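Local coordinates for protein probable oxidoreductase (Pseudomonas aeruginosa, PDB 4B7C) that probably catalyses NADP-dependent oxidation or reduction of a substrate not yet established, as a member of the medium-chain dehydrogenase/reductase family, at residues 6-11 with 101-106; 12-17 with 25-30; 41-46 with 80-85; 52-57 with 72-77. All blocks are in the same frame, centred on the assembly; numbering follows the deposited sequence.

Contact 1: 6-11 with 101-106; sequences QINRQY and GVQDYF
The guanidinium of R9 and the carboxylate of D104 meet edge to edge, their planes only 14° apart. R9 grips side-on: NE reaches OD2 of D104 at 2.8 Å and NH2 reaches OD1 of D104 at 3.0 Å, each on the syn lone pair of its oxygen. The backbone N of R9 takes OD2 as well, from the anti side and somewhat above the carboxylate plane, so three N-H groups of one residue hold this acid and fix its rotation.

Around the amide of Q103, OE1 accepts from both faces of its plane: ND2 of N8 comes from one at 3.0 Å, NE2 of Q10 from the other at 2.9 Å. NE2 of Q103 is turned to the carbonyl of L100. N8 spends its other end on the backbone, OD1 taking the N-H of Y105 at 2.8 Å from above the amide plane; CG anti to the backbone N (chi1 -177°) carries the amide across. At the edge of the Y105 ring lie OD1 of N8 and the carbonyl O of I7.

Main-chain bonds run from D104 N to R9 O and, nearly straight at 176°, from Y11 N to V102 O, whose residue centres an inverse gamma turn. Only Q10 and Q103 form a true beta bridge, so side chains do much of the joining. Strand 7-13 has strand 26-32 as its sheet partner, while 105-108 pairs with 41-49; the contact therefore ties the two-stranded N-terminal sheet to the larger mixed sheet, with helix 316-321 packed on Y11 and V102.

Contact 2: 12-17 with 25-30; sequences QLAQRP and TFSFVE
Four backbone hydrogen bonds join Q12, A14 and Q15 to T25 and S27, two of them between Q12 and S27. These two residues form an antiparallel hydrogen-bonded pair, with Q12 N to S27 O at 2.9 Å and S27 N returning to Q12 O. One step on, L13 and F26 make a non-hydrogen-bonded pair, and the strand then gives way to loop: the carbonyl O of T25 receives two donors, the N of A14 at 2.7 Å and, more tilted, the N of Q15 at 3.2 Å. A CA-H...O contact from F26 to the same Q12 oxygen adds to the pairing.

The two runs are the antiparallel arms of a beta hairpin, strands 7-13 and 26-32, which make up the two-stranded sheet at the start of the GroES-like N-terminal domain. A long connection joins the arms, and OG1 of T25 bonds to the N of G22 in it.

Among the apolar contacts, the side chains of L13 and F26 diverge from their pair, yet CD1 of L13 returns to CE1 of F26, approaching obliquely at 4.1 Å. The Q12 carbonyl O lies at the edge of that ring. Within segment 25-30, the CG2 methyl of T25 sits 4.0 Å above the plane of the ring of its sequence neighbour F26, over its centre. M58 of helix 53-58 packs against L13, T25 and F26, and F316 meets the F26 ring edge-to-face.

Contact 3: 41-46 with 80-85; sequences ILVKNE and GKVLVS
CG of L42 stands trans to the backbone N (chi1 164°), which lays it against the facing strand, 4.2 Å from CB of L83. The strand pairing itself sets CB of L42 4.1 Å from CB of V84. I41 takes the less usual setting, with CG1 between backbone N and carbonyl carbon (chi1 66°). Its CG2 branch then touches OG of S85 at 3.7 Å, and CD1 reaches CG2 of V82.

Strands 41-46 and 80-85 run antiparallel. K44 and K81 exchange bonds in both directions, K44 N to K81 O at 2.8 Å being the shorter. At L42 the register slips by one residue: its N donates to V84 O, while its O accepts the N of L83 at 2.8 Å and, weakly, the N of V84. L83 and V84 thus both face L42, a classic beta bulge, and the second strand turns a corner at L83.

On the face of I41 and V43, V82 packs with CG2 against CG2 of V43, and V96 of strand 95-97 adds to this layer. G80 lies so close to V43 and K44 that its CA is 3.2 Å from O of K44. On the other face K44 bends back until NZ bonds to O of N45, in the carbonyl plane, and to O of D104, with the Y105 ring as a cation-pi partner.

The chemistry is that of two strands joined by main-chain bonds, with an apolar layer of I41, V43 and V82 on one face and the K44 ammonium, hydrogen-bonded to carbonyl oxygens, probably stabilised by their partial charges.

Contact 4: 52-57 with 72-77; sequences PAMRGW and EVMRAL
R75, in one of its two modelled conformers, lies across one face of the W57 indole. In that conformer its CD stands 4.0 Å from the centroid of the six-membered ring, a CH-pi contact. The charged end makes a cation-pi pair with the five-membered ring, CZ of R75 lying 5.0 Å from the centroid of that ring of W57. Separately, NH1 of R75 comes within 3.5 Å of CG of W57. The guanidinium is not stacked flat: its plane is 67° from that of the indole, and it presents an edge to the ring. An extended start, CG trans to the backbone N (chi1 179°), followed by a bend at chi3 of -51°, carries the chain over the ring.

Beside this pair two methionines cross obliquely. CE of M74 touches CB of M54 at 3.9 Å and comes to the edge of the indole, while CE of M54 lies against CB of A76 at 3.6 Å.

Further out, the opposite face of W57 is covered by its own helix: O of A53 and CA of M54 lie above it. NH2 of R75 bonds to the carbonyl of P66, which gives the far end of the guanidinium a second partner in this conformer. F316 packs on both methionines, and L320 of the same helix, 316-321, on M54. Helix 53-58 is thereby joined to the loop leading into strand 77-85.

The contact is held by dispersion and by the attraction of a cation for an indole face, which may offset part of the cost of shielding that cation from water.

All four contacts lie in the GroES-like N-terminal domain. Contacts 1 and 2 share strand 7-13, with centres about 13 Å apart. Contacts 3 and 1, centres about 11 Å apart, meet through the neighbouring strands 41-49 and 105-108 of the mixed sheet. The centre of contact 4 is about 11 Å from that of contact 2 and about 15 Å from that of contact 1, and the loop at 72-77 bonds to both Y11 and V102. Contacts 2 and 3 stay apart, about 24 Å between centres. Along the chain contact 2 closes first, contact 3 encloses contact 4, and contact 1 spans them all. Early and late parts of the domain are thus tied together, apart from the parallel Rossmann sheet.

Contact 1: 6-11 with 101-106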
# COMPACT_ATOMS: atom_id res chain seq x y z
N GLN B 6 -36.94 5.95 -35.89
CA GLN B 6 -35.85 4.94 -35.74
C GLN B 6 -35.80 4.43 -34.31
O GLN B 6 -36.19 5.13 -33.37
CB GLN B 6 -34.52 5.58 -36.14
CG GLN B 6 -33.30 4.64 -36.21
CD GLN B 6 -33.28 3.72 -37.44
OE1 GLN B 6 -33.10 4.16 -38.57
NE2 GLN B 6 -33.44 2.42 -37.21
N ILE B 7 -35.32 3.19 -34.15
CA ILE B 7 -35.30 2.53 -32.84
C ILE B 7 -33.89 2.39 -32.29
O ILE B 7 -32.97 1.95 -32.98
CB ILE B 7 -35.98 1.13 -32.88
CG1 ILE B 7 -37.48 1.28 -33.19
CG2 ILE B 7 -35.80 0.40 -31.56
CD1 ILE B 7 -38.29 1.82 -32.03
N ASN B 8 -33.74 2.72 -31.01
CA ASN B 8 -32.50 2.48 -30.27
C ASN B 8 -32.71 1.31 -29.32
O ASN B 8 -33.42 1.43 -28.33
CB ASN B 8 -32.08 3.73 -29.49
CG ASN B 8 -30.75 3.56 -28.77
OD1 ASN B 8 -29.89 2.78 -29.19
ND2 ASN B 8 -30.59 4.27 -27.65
N ARG B 9 -32.09 0.17 -29.62
CA ARG B 9 -32.15 -0.97 -28.71
C ARG B 9 -31.15 -0.74 -27.59
O ARG B 9 -30.02 -0.32 -27.84
CB ARG B 9 -31.83 -2.29 -29.41
CG ARG B 9 -32.73 -2.62 -30.61
CD ARG B 9 -32.20 -3.82 -31.36
NE ARG B 9 -30.86 -3.60 -31.87
CZ ARG B 9 -30.03 -4.56 -32.26
NH1 ARG B 9 -30.39 -5.84 -32.19
NH2 ARG B 9 -28.83 -4.24 -32.70
N GLN B 10 -31.58 -1.05 -26.37
CA GLN B 10 -30.77 -0.82 -25.18
C GLN B 10 -30.84 -1.99 -24.21
O GLN B 10 -31.91 -2.59 -24.02
CB GLN B 10 -31.24 0.41 -24.42
CG GLN B 10 -31.41 1.68 -25.22
CD GLN B 10 -31.90 2.80 -24.33
OE1 GLN B 10 -32.87 2.63 -23.59
NE2 GLN B 10 -31.20 3.93 -24.35
N TYR B 11 -29.72 -2.29 -23.58
CA TYR B 11 -29.71 -3.15 -22.42
C TYR B 11 -29.68 -2.29 -21.17
O TYR B 11 -28.72 -1.54 -20.95
CB TYR B 11 -28.55 -4.13 -22.42
CG TYR B 11 -28.87 -5.40 -23.13
CD1 TYR B 11 -29.73 -6.34 -22.57
CD2 TYR B 11 -28.31 -5.68 -24.38
CE1 TYR B 11 -30.03 -7.52 -23.22
CE2 TYR B 11 -28.61 -6.85 -25.04
CZ TYR B 11 -29.47 -7.77 -24.45
OH TYR B 11 -29.76 -8.93 -25.11
N GLY B 101 -22.36 3.29 -23.89
CA GLY B 101 -23.46 2.51 -23.33
C GLY B 101 -23.78 1.26 -24.14
O GLY B 101 -23.44 1.17 -25.33
N VAL B 102 -24.46 0.30 -23.50
CA VAL B 102 -24.82 -0.95 -24.17
C VAL B 102 -26.10 -0.71 -24.95
O VAL B 102 -27.20 -1.06 -24.51
CB VAL B 102 -24.98 -2.13 -23.20
CG1 VAL B 102 -25.33 -3.39 -23.98
CG2 VAL B 102 -23.70 -2.37 -22.40
N GLN B 103 -25.93 -0.12 -26.13
CA GLN B 103 -27.05 0.31 -26.96
C GLN B 103 -26.60 0.57 -28.41
O GLN B 103 -25.40 0.59 -28.70
CB GLN B 103 -27.68 1.58 -26.39
CG GLN B 103 -26.71 2.73 -26.22
CD GLN B 103 -27.31 3.92 -25.51
OE1 GLN B 103 -28.53 4.09 -25.44
NE2 GLN B 103 -26.43 4.77 -24.98
N ASP B 104 -27.57 0.74 -29.29
CA ASP B 104 -27.30 1.00 -30.72
C ASP B 104 -26.74 2.40 -30.94
O ASP B 104 -25.84 2.61 -31.76
CB ASP B 104 -28.57 0.87 -31.57
CG ASP B 104 -29.00 -0.57 -31.79
OD1 ASP B 104 -28.15 -1.43 -32.10
OD2 ASP B 104 -30.22 -0.84 -31.63
N TYR B 105 -27.32 3.36 -30.22
CA TYR B 105 -27.00 4.77 -30.39
C TYR B 105 -26.77 5.45 -29.06
O TYR B 105 -27.48 5.18 -28.09
CB TYR B 105 -28.15 5.52 -31.07
CG TYR B 105 -28.46 5.07 -32.47
CD1 TYR B 105 -27.83 5.65 -33.57
CD2 TYR B 105 -29.41 4.08 -32.71
CE1 TYR B 105 -28.12 5.26 -34.86
CE2 TYR B 105 -29.70 3.67 -34.00
CZ TYR B 105 -29.06 4.27 -35.07
OH TYR B 105 -29.34 3.87 -36.35
N PHE B 106 -25.77 6.34 -29.03
CA PHE B 106 -25.54 7.21 -27.88
C PHE B 106 -25.97 8.62 -28.22
O PHE B 106 -25.58 9.17 -29.26
CB PHE B 106 -24.07 7.23 -27.46
CG PHE B 106 -23.73 8.34 -26.50
CD1 PHE B 106 -23.89 8.16 -25.13
CD2 PHE B 106 -23.27 9.58 -26.96
CE1 PHE B 106 -23.59 9.18 -24.24
CE2 PHE B 106 -22.98 10.60 -26.07
CZ PHE B 106 -23.14 10.40 -24.71

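Contact 2: 12-17 with 25-30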
# COMPACT_ATOMS: atom_id res chain seq x y z
N GLN B 12 -30.74 -2.38 -20.38
CA GLN B 12 -30.83 -1.66 -19.12
C GLN B 12 -30.51 -2.59 -17.96
O GLN B 12 -30.73 -3.79 -18.05
CB GLN B 12 -32.22 -1.08 -18.92
CG GLN B 12 -32.62 -0.07 -19.98
CD GLN B 12 -34.06 0.39 -19.84
OE1 GLN B 12 -34.81 -0.15 -19.02
NE2 GLN B 12 -34.45 1.38 -20.64
N LEU B 13 -29.97 -2.02 -16.90
CA LEU B 13 -29.75 -2.77 -15.66
C LEU B 13 -31.10 -2.97 -14.98
O LEU B 13 -31.76 -2.00 -14.59
CB LEU B 13 -28.77 -2.06 -14.73
CG LEU B 13 -28.40 -2.79 -13.44
CD1 LEU B 13 -27.62 -4.06 -13.76
CD2 LEU B 13 -27.62 -1.88 -12.50
N ALA B 14 -31.51 -4.23 -14.84
CA ALA B 14 -32.86 -4.57 -14.37
C ALA B 14 -32.87 -4.89 -12.88
O ALA B 14 -33.77 -4.49 -12.15
CB ALA B 14 -33.40 -5.75 -15.16
N GLN B 15 -31.87 -5.65 -12.44
CA GLN B 15 -31.71 -5.95 -11.02
C GLN B 15 -30.25 -6.19 -10.67
O GLN B 15 -29.47 -6.71 -11.49
CB GLN B 15 -32.55 -7.17 -10.60
CG GLN B 15 -32.27 -8.44 -11.38
CD GLN B 15 -33.10 -9.65 -10.92
OE1 GLN B 15 -34.26 -9.53 -10.48
NE2 GLN B 15 -32.50 -10.83 -11.00
N ARG B 16 -29.88 -5.83 -9.44
CA ARG B 16 -28.51 -6.00 -8.97
C ARG B 16 -28.26 -7.48 -8.78
O ARG B 16 -29.01 -8.14 -8.05
CB ARG B 16 -28.28 -5.24 -7.64
CG ARG B 16 -28.91 -3.85 -7.65
CD ARG B 16 -28.05 -2.76 -7.07
NE ARG B 16 -27.23 -2.35 -8.17
CZ ARG B 16 -27.17 -1.16 -8.77
NH1 ARG B 16 -27.90 -0.11 -8.39
NH2 ARG B 16 -26.32 -1.04 -9.77
N PRO B 17 -27.21 -8.02 -9.43
CA PRO B 17 -26.94 -9.44 -9.31
C PRO B 17 -26.34 -9.85 -7.97
O PRO B 17 -25.61 -9.08 -7.34
CB PRO B 17 -25.90 -9.69 -10.41
CG PRO B 17 -25.18 -8.40 -10.53
CD PRO B 17 -26.18 -7.32 -10.21
N THR B 25 -30.68 -10.13 -15.00
CA THR B 25 -29.88 -8.98 -14.57
C THR B 25 -30.13 -7.77 -15.48
O THR B 25 -30.23 -6.63 -15.01
CB THR B 25 -28.38 -9.31 -14.57
OG1 THR B 25 -28.14 -10.46 -13.73
CG2 THR B 25 -27.59 -8.14 -14.04
N PHE B 26 -30.26 -8.03 -16.78
CA PHE B 26 -30.51 -6.98 -17.77
C PHE B 26 -31.86 -7.11 -18.45
O PHE B 26 -32.39 -8.20 -18.61
CB PHE B 26 -29.43 -6.97 -18.83
CG PHE B 26 -28.04 -6.86 -18.28
CD1 PHE B 26 -27.57 -5.63 -17.85
CD2 PHE B 26 -27.22 -7.96 -18.21
CE1 PHE B 26 -26.30 -5.52 -17.34
CE2 PHE B 26 -25.94 -7.86 -17.70
CZ PHE B 26 -25.47 -6.63 -17.27
N SER B 27 -32.42 -5.96 -18.84
CA SER B 27 -33.65 -5.90 -19.64
C SER B 27 -33.34 -5.35 -21.03
O SER B 27 -32.74 -4.27 -21.17
CB SER B 27 -34.76 -5.06 -18.97
OG SER B 27 -35.14 -5.63 -17.74
N PHE B 28 -33.75 -6.08 -22.05
CA PHE B 28 -33.58 -5.67 -23.43
C PHE B 28 -34.77 -4.84 -23.88
O PHE B 28 -35.89 -5.34 -23.99
CB PHE B 28 -33.39 -6.89 -24.32
CG PHE B 28 -32.81 -6.57 -25.65
CD1 PHE B 28 -31.76 -5.66 -25.75
CD2 PHE B 28 -33.30 -7.17 -26.79
CE1 PHE B 28 -31.22 -5.34 -26.97
CE2 PHE B 28 -32.76 -6.86 -28.02
CZ PHE B 28 -31.72 -5.94 -28.11
N VAL B 29 -34.54 -3.55 -24.09
CA VAL B 29 -35.64 -2.61 -24.34
C VAL B 29 -35.45 -1.85 -25.66
O VAL B 29 -34.33 -1.55 -26.09
CB VAL B 29 -35.94 -1.71 -23.11
CG1 VAL B 29 -36.98 -0.66 -23.48
CG2 VAL B 29 -36.42 -2.56 -21.95
N GLU B 30 -36.57 -1.57 -26.32
CA GLU B 30 -36.57 -0.78 -27.54
C GLU B 30 -37.09 0.61 -27.23
O GLU B 30 -38.20 0.77 -26.71
CB GLU B 30 -37.44 -1.42 -28.62
CG GLU B 30 -36.88 -2.75 -29.11
CD GLU B 30 -37.68 -3.34 -30.26
OE1 GLU B 30 -38.72 -2.76 -30.64
OE2 GLU B 30 -37.26 -4.40 -30.76

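Contact 3: 41-46 with 80-85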
# COMPACT_ATOMS: atom_id res chain seq x y z
N ILE B 41 -24.01 15.26 -28.68
CA ILE B 41 -23.77 14.57 -29.94
C ILE B 41 -24.62 13.30 -30.04
O ILE B 41 -25.07 12.74 -29.03
CB ILE B 41 -22.30 14.22 -30.16
CG1 ILE B 41 -21.80 13.20 -29.13
CG2 ILE B 41 -21.45 15.50 -30.12
CD1 ILE B 41 -20.39 12.73 -29.41
N LEU B 42 -24.86 12.88 -31.28
CA LEU B 42 -25.52 11.60 -31.59
C LEU B 42 -24.49 10.71 -32.25
O LEU B 42 -23.93 11.05 -33.31
CB LEU B 42 -26.74 11.79 -32.51
CG LEU B 42 -27.29 10.54 -33.23
CD1 LEU B 42 -27.75 9.48 -32.24
CD2 LEU B 42 -28.42 10.84 -34.22
N VAL B 43 -24.26 9.55 -31.65
CA VAL B 43 -23.25 8.61 -32.11
C VAL B 43 -23.87 7.26 -32.45
O VAL B 43 -24.69 6.72 -31.69
CB VAL B 43 -22.15 8.36 -31.06
CG1 VAL B 43 -21.23 7.24 -31.51
CG2 VAL B 43 -21.35 9.62 -30.78
N LYS B 44 -23.51 6.72 -33.62
CA LYS B 44 -23.85 5.34 -33.97
C LYS B 44 -22.80 4.44 -33.36
O LYS B 44 -21.64 4.49 -33.75
CB LYS B 44 -23.92 5.12 -35.48
CG LYS B 44 -24.14 3.66 -35.89
CD LYS B 44 -25.52 3.15 -35.49
CE LYS B 44 -25.63 1.62 -35.47
NZ LYS B 44 -25.29 0.99 -34.15
N ASN B 45 -23.20 3.63 -32.38
CA ASN B 45 -22.25 2.76 -31.70
C ASN B 45 -21.84 1.61 -32.62
O ASN B 45 -22.68 0.95 -33.22
CB ASN B 45 -22.83 2.22 -30.39
CG ASN B 45 -23.12 3.32 -29.38
OD1 ASN B 45 -22.72 4.48 -29.55
ND2 ASN B 45 -23.80 2.95 -28.28
N GLU B 46 -20.53 1.37 -32.72
CA GLU B 46 -20.01 0.34 -33.63
C GLU B 46 -19.40 -0.85 -32.90
O GLU B 46 -19.67 -2.00 -33.24
CB GLU B 46 -18.98 0.94 -34.59
CG GLU B 46 -19.58 1.90 -35.63
CD GLU B 46 -19.01 1.81 -37.04
OE1 GLU B 46 -17.97 1.12 -37.26
OE2 GLU B 46 -19.66 2.44 -37.94
N GLY B 80 -17.55 4.66 -31.77
CA GLY B 80 -18.67 4.91 -32.66
C GLY B 80 -18.45 6.08 -33.58
O GLY B 80 -17.48 6.83 -33.44
N LYS B 81 -19.40 6.27 -34.49
CA LYS B 81 -19.33 7.34 -35.48
C LYS B 81 -20.31 8.44 -35.15
O LYS B 81 -21.50 8.18 -34.91
CB LYS B 81 -19.65 6.79 -36.88
CG LYS B 81 -19.46 7.80 -38.00
CD LYS B 81 -20.01 7.26 -39.31
CE LYS B 81 -19.53 8.08 -40.50
NZ LYS B 81 -20.29 7.69 -41.73
N VAL B 82 -19.83 9.67 -35.15
CA VAL B 82 -20.68 10.82 -34.90
C VAL B 82 -21.56 11.06 -36.13
O VAL B 82 -21.07 11.32 -37.22
CB VAL B 82 -19.87 12.10 -34.60
CG1 VAL B 82 -20.83 13.26 -34.41
CG2 VAL B 82 -18.97 11.93 -33.38
N LEU B 83 -22.87 10.99 -35.93
CA LEU B 83 -23.84 11.24 -37.00
C LEU B 83 -24.30 12.69 -37.01
O LEU B 83 -24.45 13.31 -38.06
CB LEU B 83 -25.06 10.33 -36.84
CG LEU B 83 -24.79 8.83 -36.89
CD1 LEU B 83 -26.14 8.13 -36.90
CD2 LEU B 83 -24.00 8.41 -38.13
N VAL B 84 -24.57 13.22 -35.81
CA VAL B 84 -24.98 14.60 -35.63
C VAL B 84 -24.26 15.18 -34.44
O VAL B 84 -24.24 14.57 -33.37
CB VAL B 84 -26.49 14.76 -35.35
CG1 VAL B 84 -26.80 16.21 -35.00
CG2 VAL B 84 -27.33 14.28 -36.52
N SER B 85 -23.71 16.38 -34.61
CA SER B 85 -23.09 17.11 -33.52
C SER B 85 -23.67 18.50 -33.31
O SER B 85 -23.82 19.28 -34.25
CB SER B 85 -21.59 17.27 -33.73
OG SER B 85 -21.04 18.07 -32.70

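Contact 4: 52-57 with 72-77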
# COMPACT_ATOMS: atom_id res chain seq x y z
N PRO B 52 -14.15 -6.61 -17.24
CA PRO B 52 -14.48 -7.13 -15.90
C PRO B 52 -14.99 -6.06 -14.94
O PRO B 52 -15.81 -6.36 -14.06
CB PRO B 52 -13.15 -7.71 -15.41
CG PRO B 52 -12.41 -8.05 -16.65
CD PRO B 52 -12.77 -6.96 -17.62
N ALA B 53 -14.50 -4.82 -15.11
CA ALA B 53 -14.95 -3.69 -14.29
C ALA B 53 -16.46 -3.50 -14.35
O ALA B 53 -17.05 -2.90 -13.44
CB ALA B 53 -14.23 -2.40 -14.69
N MET B 54 -17.09 -4.02 -15.40
CA MET B 54 -18.56 -3.95 -15.54
C MET B 54 -19.30 -4.59 -14.36
O MET B 54 -20.40 -4.17 -13.98
CB MET B 54 -19.01 -4.64 -16.82
CG MET B 54 -18.84 -3.79 -18.06
SD MET B 54 -19.19 -4.65 -19.57
CE MET B 54 -19.87 -3.38 -20.65
N ARG B 55 -18.68 -5.60 -13.78
CA ARG B 55 -19.26 -6.27 -12.60
C ARG B 55 -19.36 -5.29 -11.40
O ARG B 55 -20.40 -5.20 -10.72
CB ARG B 55 -18.44 -7.53 -12.30
CG ARG B 55 -19.20 -8.61 -11.51
CD ARG B 55 -20.63 -8.85 -11.83
NE ARG B 55 -21.32 -9.44 -10.69
CZ ARG B 55 -21.88 -8.80 -9.66
NH1 ARG B 55 -21.87 -7.47 -9.58
NH2 ARG B 55 -22.47 -9.51 -8.70
N GLY B 56 -18.31 -4.50 -11.20
CA GLY B 56 -18.32 -3.48 -10.16
C GLY B 56 -19.34 -2.40 -10.43
O GLY B 56 -19.98 -1.89 -9.50
N TRP B 57 -19.49 -2.02 -11.69
CA TRP B 57 -20.43 -0.94 -12.07
C TRP B 57 -21.85 -1.32 -11.81
O TRP B 57 -22.72 -0.44 -11.66
CB TRP B 57 -20.30 -0.58 -13.55
CG TRP B 57 -18.92 -0.18 -13.97
CD1 TRP B 57 -17.89 0.28 -13.17
CD2 TRP B 57 -18.38 -0.16 -15.34
NE1 TRP B 57 -16.78 0.55 -13.92
CE2 TRP B 57 -17.01 0.31 -15.23
CE3 TRP B 57 -18.88 -0.48 -16.59
CZ2 TRP B 57 -16.18 0.43 -16.34
CZ3 TRP B 57 -18.05 -0.35 -17.70
CH2 TRP B 57 -16.73 0.09 -17.58
N GLU B 72 -31.43 2.20 -15.87
CA GLU B 72 -30.51 2.96 -16.73
C GLU B 72 -29.85 2.04 -17.74
O GLU B 72 -29.61 0.86 -17.47
CB GLU B 72 -29.39 3.63 -15.92
CG GLU B 72 -29.76 4.94 -15.25
CD GLU B 72 -28.59 5.58 -14.51
OE1 GLU B 72 -27.46 5.01 -14.49
OE2 GLU B 72 -28.81 6.67 -13.93
N VAL B 73 -29.52 2.59 -18.90
CA VAL B 73 -28.74 1.87 -19.89
C VAL B 73 -27.41 1.44 -19.28
O VAL B 73 -26.73 2.24 -18.65
CB VAL B 73 -28.47 2.72 -21.14
CG1 VAL B 73 -27.63 1.94 -22.15
CG2 VAL B 73 -29.79 3.14 -21.76
N MET B 74 -27.06 0.18 -19.46
CA MET B 74 -25.83 -0.34 -18.90
C MET B 74 -24.60 0.42 -19.42
O MET B 74 -24.50 0.74 -20.61
CB MET B 74 -25.68 -1.83 -19.20
CG MET B 74 -24.41 -2.46 -18.66
SD MET B 74 -24.14 -2.23 -16.91
CE MET B 74 -22.50 -2.93 -16.80
N ARG B 75 -23.68 0.72 -18.51
CA ARG B 75 -22.46 1.46 -18.85
C ARG B 75 -21.52 0.61 -19.69
O ARG B 75 -21.30 -0.56 -19.42
CB ARG B 75 -21.73 1.94 -17.58
CG ARG B 75 -20.44 2.71 -17.84
CD ARG B 75 -19.79 3.30 -16.60
NE ARG B 75 -20.76 4.08 -15.83
CZ ARG B 75 -21.05 3.93 -14.54
NH1 ARG B 75 -20.43 3.02 -13.78
NH2 ARG B 75 -21.97 4.72 -14.00
N ALA B 76 -20.95 1.21 -20.73
CA ALA B 76 -19.94 0.55 -21.57
C ALA B 76 -19.11 1.58 -22.33
O ALA B 76 -19.66 2.51 -22.91
CB ALA B 76 -20.60 -0.40 -22.56
N LEU B 77 -17.81 1.39 -22.32
CA LEU B 77 -16.93 2.14 -23.19
C LEU B 77 -17.10 1.58 -24.59
O LEU B 77 -17.31 0.38 -24.79
CB LEU B 77 -15.47 2.05 -22.74
CG LEU B 77 -15.13 2.71 -21.39
CD1 LEU B 77 -13.71 2.35 -20.98
CD2 LEU B 77 -15.34 4.21 -21.38